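PDB 2XZI: extracellular sialidase/neuraminidase, putative, which hydrolyses sialic acid glycosides, with the deaminated sugar Kdn as its apparent preferred substrate, on a beta-propeller fold. Local coordinates for residues Ala42-Glu56 against Gly103-Leu117. Sequence-based numbering, arbitrary orientation. Where two conformers were deposited one is given.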
loop_
_atom_site.group_PDB
_atom_site.type_symbol
_atom_site.label_atom_id
_atom_site.label_comp_id
_atom_site.label_asym_id
_atom_site.label_seq_id
_atom_site.Cartn_x
_atom_site.Cartn_y
_atom_site.Cartn_z
ATOM N N ALA A 42 2.799 -2.399 1.787
ATOM C CA ALA A 42 1.718 -2.003 2.681
ATOM C C ALA A 42 2.292 -1.999 4.080
ATOM O O ALA A 42 3.034 -2.916 4.425
ATOM C CB ALA A 42 0.594 -2.992 2.597
ATOM N N VAL A 43 1.928 -1.031 4.903
ATOM C CA VAL A 43 2.454 -0.942 6.273
ATOM C C VAL A 43 1.379 -0.487 7.250
ATOM O O VAL A 43 0.567 0.404 6.935
ATOM C CB VAL A 43 3.716 -0.027 6.349
ATOM C CG1 VAL A 43 3.371 1.450 6.060
ATOM C CG2 VAL A 43 4.449 -0.191 7.684
ATOM N N VAL A 44 1.364 -1.139 8.414
ATOM C CA VAL A 44 0.493 -0.719 9.503
ATOM C C VAL A 44 1.203 -0.795 10.836
ATOM O O VAL A 44 2.092 -1.593 11.031
ATOM C CB VAL A 44 -0.822 -1.552 9.584
ATOM C CG1 VAL A 44 -1.727 -1.268 8.362
ATOM C CG2 VAL A 44 -0.529 -3.044 9.761
ATOM N N ARG A 45 0.785 0.064 11.754
ATOM C CA ARG A 45 1.184 -0.034 13.145
ATOM C C ARG A 45 0.028 -0.686 13.894
ATOM O O ARG A 45 -1.131 -0.299 13.727
ATOM C CB ARG A 45 1.452 1.368 13.705
ATOM C CG ARG A 45 1.938 1.335 15.149
ATOM C CD ARG A 45 1.718 2.642 15.841
ATOM N NE ARG A 45 0.382 2.698 16.422
ATOM C CZ ARG A 45 -0.277 3.823 16.682
ATOM N NH1 ARG A 45 0.264 5.006 16.400
ATOM N NH2 ARG A 45 -1.491 3.763 17.211
ATOM N N THR A 46 0.334 -1.701 14.691
ATOM C CA THR A 46 -0.720 -2.427 15.403
ATOM C C THR A 46 -1.052 -1.695 16.686
ATOM O O THR A 46 -0.408 -0.705 17.020
ATOM C CB THR A 46 -0.299 -3.854 15.741
ATOM O OG1 THR A 46 0.643 -3.810 16.819
ATOM C CG2 THR A 46 0.312 -4.576 14.536
ATOM N N THR A 47 -2.029 -2.183 17.444
ATOM C CA THR A 47 -2.371 -1.449 18.664
ATOM C C THR A 47 -1.297 -1.554 19.752
ATOM O O THR A 47 -1.350 -0.820 20.732
ATOM C CB THR A 47 -3.737 -1.825 19.240
ATOM O OG1 THR A 47 -3.663 -3.121 19.819
ATOM C CG2 THR A 47 -4.836 -1.744 18.174
ATOM N N THR A 48 -0.335 -2.460 19.579
ATOM C CA THR A 48 0.744 -2.619 20.557
ATOM C C THR A 48 1.888 -1.654 20.279
ATOM O O THR A 48 2.723 -1.439 21.161
ATOM C CB THR A 48 1.351 -4.052 20.560
ATOM O OG1 THR A 48 2.047 -4.290 19.323
ATOM C CG2 THR A 48 0.295 -5.129 20.780
ATOM N N GLY A 49 1.932 -1.092 19.064
ATOM C CA GLY A 49 3.106 -0.330 18.622
ATOM C C GLY A 49 4.026 -1.057 17.647
ATOM O O GLY A 49 4.903 -0.457 17.023
ATOM N N ARG A 50 3.842 -2.368 17.505
ATOM C CA ARG A 50 4.605 -3.137 16.520
ATOM C C ARG A 50 4.240 -2.663 15.122
ATOM O O ARG A 50 3.067 -2.331 14.858
ATOM C CB ARG A 50 4.283 -4.613 16.647
ATOM C CG ARG A 50 5.351 -5.504 16.019
ATOM C CD ARG A 50 5.025 -6.978 16.169
ATOM N NE ARG A 50 4.948 -7.438 17.566
ATOM C CZ ARG A 50 5.976 -7.864 18.292
ATOM N NH1 ARG A 50 7.225 -7.871 17.802
ATOM N NH2 ARG A 50 5.753 -8.275 19.540
ATOM N N ILE A 51 5.227 -2.663 14.231
ATOM C CA ILE A 51 5.002 -2.287 12.833
ATOM C C ILE A 51 5.077 -3.541 11.977
ATOM O O ILE A 51 6.005 -4.343 12.131
ATOM C CB ILE A 51 5.983 -1.186 12.354
ATOM C CG1 ILE A 51 5.857 0.042 13.284
ATOM C CG2 ILE A 51 5.676 -0.793 10.921
ATOM C CD1 ILE A 51 6.896 1.126 13.083
ATOM N N LEU A 52 4.085 -3.708 11.093
ATOM C CA LEU A 52 4.026 -4.808 10.129
ATOM C C LEU A 52 4.153 -4.244 8.725
ATOM O O LEU A 52 3.350 -3.404 8.323
ATOM C CB LEU A 52 2.701 -5.553 10.246
ATOM C CG LEU A 52 2.276 -6.026 11.630
ATOM C CD1 LEU A 52 0.929 -6.760 11.575
ATOM C CD2 LEU A 52 3.335 -6.926 12.247
ATOM N N ALA A 53 5.186 -4.690 8.004
ATOM C CA ALA A 53 5.428 -4.282 6.620
ATOM C C ALA A 53 5.238 -5.466 5.681
ATOM O O ALA A 53 5.868 -6.518 5.868
ATOM C CB ALA A 53 6.841 -3.720 6.502
ATOM N N PHE A 54 4.390 -5.290 4.671
ATOM C CA PHE A 54 4.049 -6.321 3.704
ATOM C C PHE A 54 4.525 -5.936 2.323
ATOM O O PHE A 54 4.672 -4.748 2.010
ATOM C CB PHE A 54 2.539 -6.511 3.628
ATOM C CG PHE A 54 1.889 -6.794 4.944
ATOM C CD1 PHE A 54 1.433 -5.750 5.746
ATOM C CD2 PHE A 54 1.692 -8.091 5.374
ATOM C CE1 PHE A 54 0.821 -6.012 6.986
ATOM C CE2 PHE A 54 1.081 -8.353 6.616
ATOM C CZ PHE A 54 0.632 -7.312 7.399
ATOM N N ALA A 55 4.767 -6.944 1.494
ATOM C CA ALA A 55 5.110 -6.703 0.100
ATOM C C ALA A 55 4.818 -7.948 -0.732
ATOM O O ALA A 55 4.613 -9.057 -0.188
ATOM C CB ALA A 55 6.583 -6.331 -0.021
ATOM N N GLU A 56 4.795 -7.753 -2.047
ATOM C CA GLU A 56 4.844 -8.852 -2.980
ATOM C C GLU A 56 6.281 -9.260 -3.222
ATOM O O GLU A 56 7.113 -8.456 -3.656
ATOM C CB GLU A 56 4.214 -8.423 -4.304
ATOM C CG GLU A 56 2.700 -8.355 -4.262
ATOM C CD GLU A 56 2.097 -7.954 -5.588
ATOM O OE1 GLU A 56 2.727 -8.199 -6.650
ATOM O OE2 GLU A 56 0.973 -7.413 -5.570
ATOM N N GLY A 103 -1.025 -11.192 -4.014
ATOM C CA GLY A 103 -0.581 -9.804 -3.921
ATOM C C GLY A 103 -1.606 -8.787 -3.505
ATOM O O GLY A 103 -2.611 -9.110 -2.873
ATOM N N ASN A 104 -1.333 -7.538 -3.877
ATOM C CA ASN A 104 -2.168 -6.396 -3.474
ATOM C C ASN A 104 -2.407 -6.329 -1.955
ATOM O O ASN A 104 -3.545 -6.216 -1.504
ATOM C CB ASN A 104 -3.519 -6.426 -4.211
ATOM C CG ASN A 104 -3.410 -5.969 -5.641
ATOM O OD1 ASN A 104 -2.829 -6.668 -6.488
ATOM N ND2 ASN A 104 -3.933 -4.788 -5.927
ATOM N N PRO A 105 -1.345 -6.418 -1.141
ATOM C CA PRO A 105 -1.631 -6.391 0.296
ATOM C C PRO A 105 -2.383 -5.131 0.725
ATOM O O PRO A 105 -1.965 -4.011 0.410
ATOM C CB PRO A 105 -0.227 -6.422 0.932
ATOM C CG PRO A 105 0.656 -5.858 -0.128
ATOM C CD PRO A 105 0.105 -6.388 -1.401
ATOM N N THR A 106 -3.502 -5.326 1.428
ATOM C CA THR A 106 -4.322 -4.215 1.925
ATOM C C THR A 106 -4.749 -4.521 3.368
ATOM O O THR A 106 -5.836 -5.050 3.611
ATOM C CB THR A 106 -5.533 -3.951 1.005
ATOM O OG1 THR A 106 -5.085 -3.906 -0.350
ATOM C CG2 THR A 106 -6.201 -2.623 1.337
ATOM N N PRO A 107 -3.881 -4.180 4.328
ATOM C CA PRO A 107 -4.116 -4.470 5.747
ATOM C C PRO A 107 -4.959 -3.410 6.436
ATOM O O PRO A 107 -4.952 -2.241 6.032
ATOM C CB PRO A 107 -2.699 -4.505 6.330
ATOM C CG PRO A 107 -1.948 -3.510 5.482
ATOM C CD PRO A 107 -2.492 -3.732 4.087
ATOM N N VAL A 108 -5.665 -3.802 7.500
ATOM C CA VAL A 108 -6.295 -2.868 8.415
ATOM C C VAL A 108 -6.256 -3.471 9.823
ATOM O O VAL A 108 -6.577 -4.642 10.005
ATOM C CB VAL A 108 -7.746 -2.496 7.975
ATOM C CG1 VAL A 108 -8.645 -3.736 7.854
ATOM C CG2 VAL A 108 -8.347 -1.401 8.890
ATOM N N VAL A 109 -5.889 -2.643 10.787
ATOM C CA VAL A 109 -5.830 -3.066 12.172
ATOM C C VAL A 109 -7.174 -2.753 12.832
ATOM O O VAL A 109 -7.631 -1.615 12.832
ATOM C CB VAL A 109 -4.683 -2.375 12.936
ATOM C CG1 VAL A 109 -4.691 -2.823 14.415
ATOM C CG2 VAL A 109 -3.317 -2.657 12.278
ATOM N N ASP A 110 -7.807 -3.790 13.383
ATOM C CA ASP A 110 -9.087 -3.616 14.082
ATOM C C ASP A 110 -8.888 -3.299 15.567
ATOM O O ASP A 110 -7.770 -3.411 16.072
ATOM C CB ASP A 110 -9.999 -4.829 13.880
ATOM C CG ASP A 110 -11.476 -4.454 13.798
ATOM O OD1 ASP A 110 -11.865 -3.358 14.278
ATOM O OD2 ASP A 110 -12.246 -5.269 13.249
ATOM N N ASP A 111 -9.969 -2.918 16.262
ATOM C CA ASP A 111 -9.892 -2.376 17.638
ATOM C C ASP A 111 -9.351 -3.373 18.659
ATOM O O ASP A 111 -8.784 -2.981 19.694
ATOM C CB ASP A 111 -11.272 -1.924 18.144
ATOM C CG ASP A 111 -11.923 -0.870 17.274
ATOM O OD1 ASP A 111 -11.248 -0.278 16.401
ATOM O OD2 ASP A 111 -13.129 -0.629 17.479
ATOM N N ASP A 112 -9.572 -4.657 18.389
ATOM C CA ASP A 112 -9.138 -5.744 19.270
ATOM C C ASP A 112 -7.705 -6.171 18.982
ATOM O O ASP A 112 -7.201 -7.115 19.585
ATOM C CB ASP A 112 -10.064 -6.953 19.103
ATOM C CG ASP A 112 -9.992 -7.563 17.708
ATOM O OD1 ASP A 112 -9.784 -6.806 16.719
ATOM O OD2 ASP A 112 -10.109 -8.797 17.582
ATOM N N ASN A 113 -7.075 -5.464 18.042
ATOM C CA ASN A 113 -5.773 -5.827 17.459
ATOM C C ASN A 113 -5.752 -7.022 16.517
ATOM O O ASN A 113 -4.676 -7.497 16.166
ATOM C CB ASN A 113 -4.629 -5.900 18.487
ATOM C CG ASN A 113 -3.296 -5.601 17.861
ATOM O OD1 ASN A 113 -3.190 -4.717 17.002
ATOM N ND2 ASN A 113 -2.263 -6.349 18.260
ATOM N N THR A 114 -6.917 -7.508 16.074
ATOM C CA THR A 114 -6.898 -8.406 14.916
ATOM C C THR A 114 -6.369 -7.598 13.722
ATOM O O THR A 114 -6.853 -6.488 13.449
ATOM C CB THR A 114 -8.276 -8.960 14.571
ATOM O OG1 THR A 114 -8.689 -9.851 15.618
ATOM C CG2 THR A 114 -8.256 -9.728 13.251
ATOM N N ILE A 115 -5.372 -8.138 13.043
ATOM C CA ILE A 115 -4.934 -7.506 11.807
ATOM C C ILE A 115 -5.513 -8.271 10.622
ATOM O O ILE A 115 -5.177 -9.427 10.387
ATOM C CB ILE A 115 -3.402 -7.388 11.672
ATOM C CG1 ILE A 115 -2.784 -6.710 12.907
ATOM C CG2 ILE A 115 -3.076 -6.603 10.393
ATOM C CD1 ILE A 115 -2.210 -7.713 13.926
ATOM N N TYR A 116 -6.407 -7.614 9.894
ATOM C CA TYR A 116 -6.963 -8.155 8.695
ATOM C C TYR A 116 -6.063 -7.817 7.522
ATOM O O TYR A 116 -5.545 -6.708 7.431
ATOM C CB TYR A 116 -8.335 -7.550 8.454
ATOM C CG TYR A 116 -9.479 -8.071 9.293
ATOM C CD1 TYR A 116 -9.924 -9.389 9.157
ATOM C CD2 TYR A 116 -10.162 -7.218 10.151
ATOM C CE1 TYR A 116 -11.017 -9.849 9.897
ATOM C CE2 TYR A 116 -11.245 -7.668 10.887
ATOM C CZ TYR A 116 -11.653 -8.980 10.744
ATOM O OH TYR A 116 -12.758 -9.437 11.444
ATOM N N LEU A 117 -5.878 -8.779 6.620
ATOM C CA LEU A 117 -5.128 -8.533 5.397
ATOM C C LEU A 117 -5.936 -9.036 4.198
ATOM O O LEU A 117 -6.096 -10.243 3.986
ATOM C CB LEU A 117 -3.726 -9.157 5.465
ATOM C CG LEU A 117 -2.855 -9.049 4.215
ATOM C CD1 LEU A 117 -2.318 -7.659 4.070
ATOM C CD2 LEU A 117 -1.704 -10.014 4.360
HETATM O O HOH W 1 -6.198 -3.654 20.945
HETATM O O HOH W 2 -0.199 -5.806 -7.443
#
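Two neighbouring blades of the sialidase beta-propeller pack face to face here, their first hairpins meeting through Ala42, Val44 and Phe54 on one side and Pro105, Pro107 and Leu117 on the other. Ala42 CB lies 3.5 Å from Pro107 CD. Val44 CG1 meets the same proline at CG. Val44 CG2 lies 3.8 Å from Val109 CG2. The Phe54 ring takes Leu117 CD1 over one face, 4.2 Å from its centroid and 8° off the ring normal, a CH-pi contact. Pro107 CB approaches that ring obliquely at CE1. Leu52 and Ile115 reach toward each other tip to tip, with Leu52 CD1 3.9 Å from Ile115 CG1. This is the apolar packing between blades of a propeller: strand 42-45 runs nearly parallel to strand 103-109, and strand 51-56 nearly antiparallel to it, without a shared sheet. Polar bonds close both ends. At the turns, Thr47 N donates to Asn113 OD1 over 2.8 Å, from above the amide's carbonyl plane. A chi1 of -152° puts Asn113 CG roughly opposite its own backbone N, and the side chain slides past that of Thr47 in the opposite direction. A water joins Thr47 OG1 to Asp111 O. At the opposite end, Asn104 N gives a nearly straight bond of 2.9 Å to Glu56 OE2, on the anti side of the carboxylate. Glu56 OE1 pairs with Arg58, which lines one of the two Kdn sites seen in the crystal.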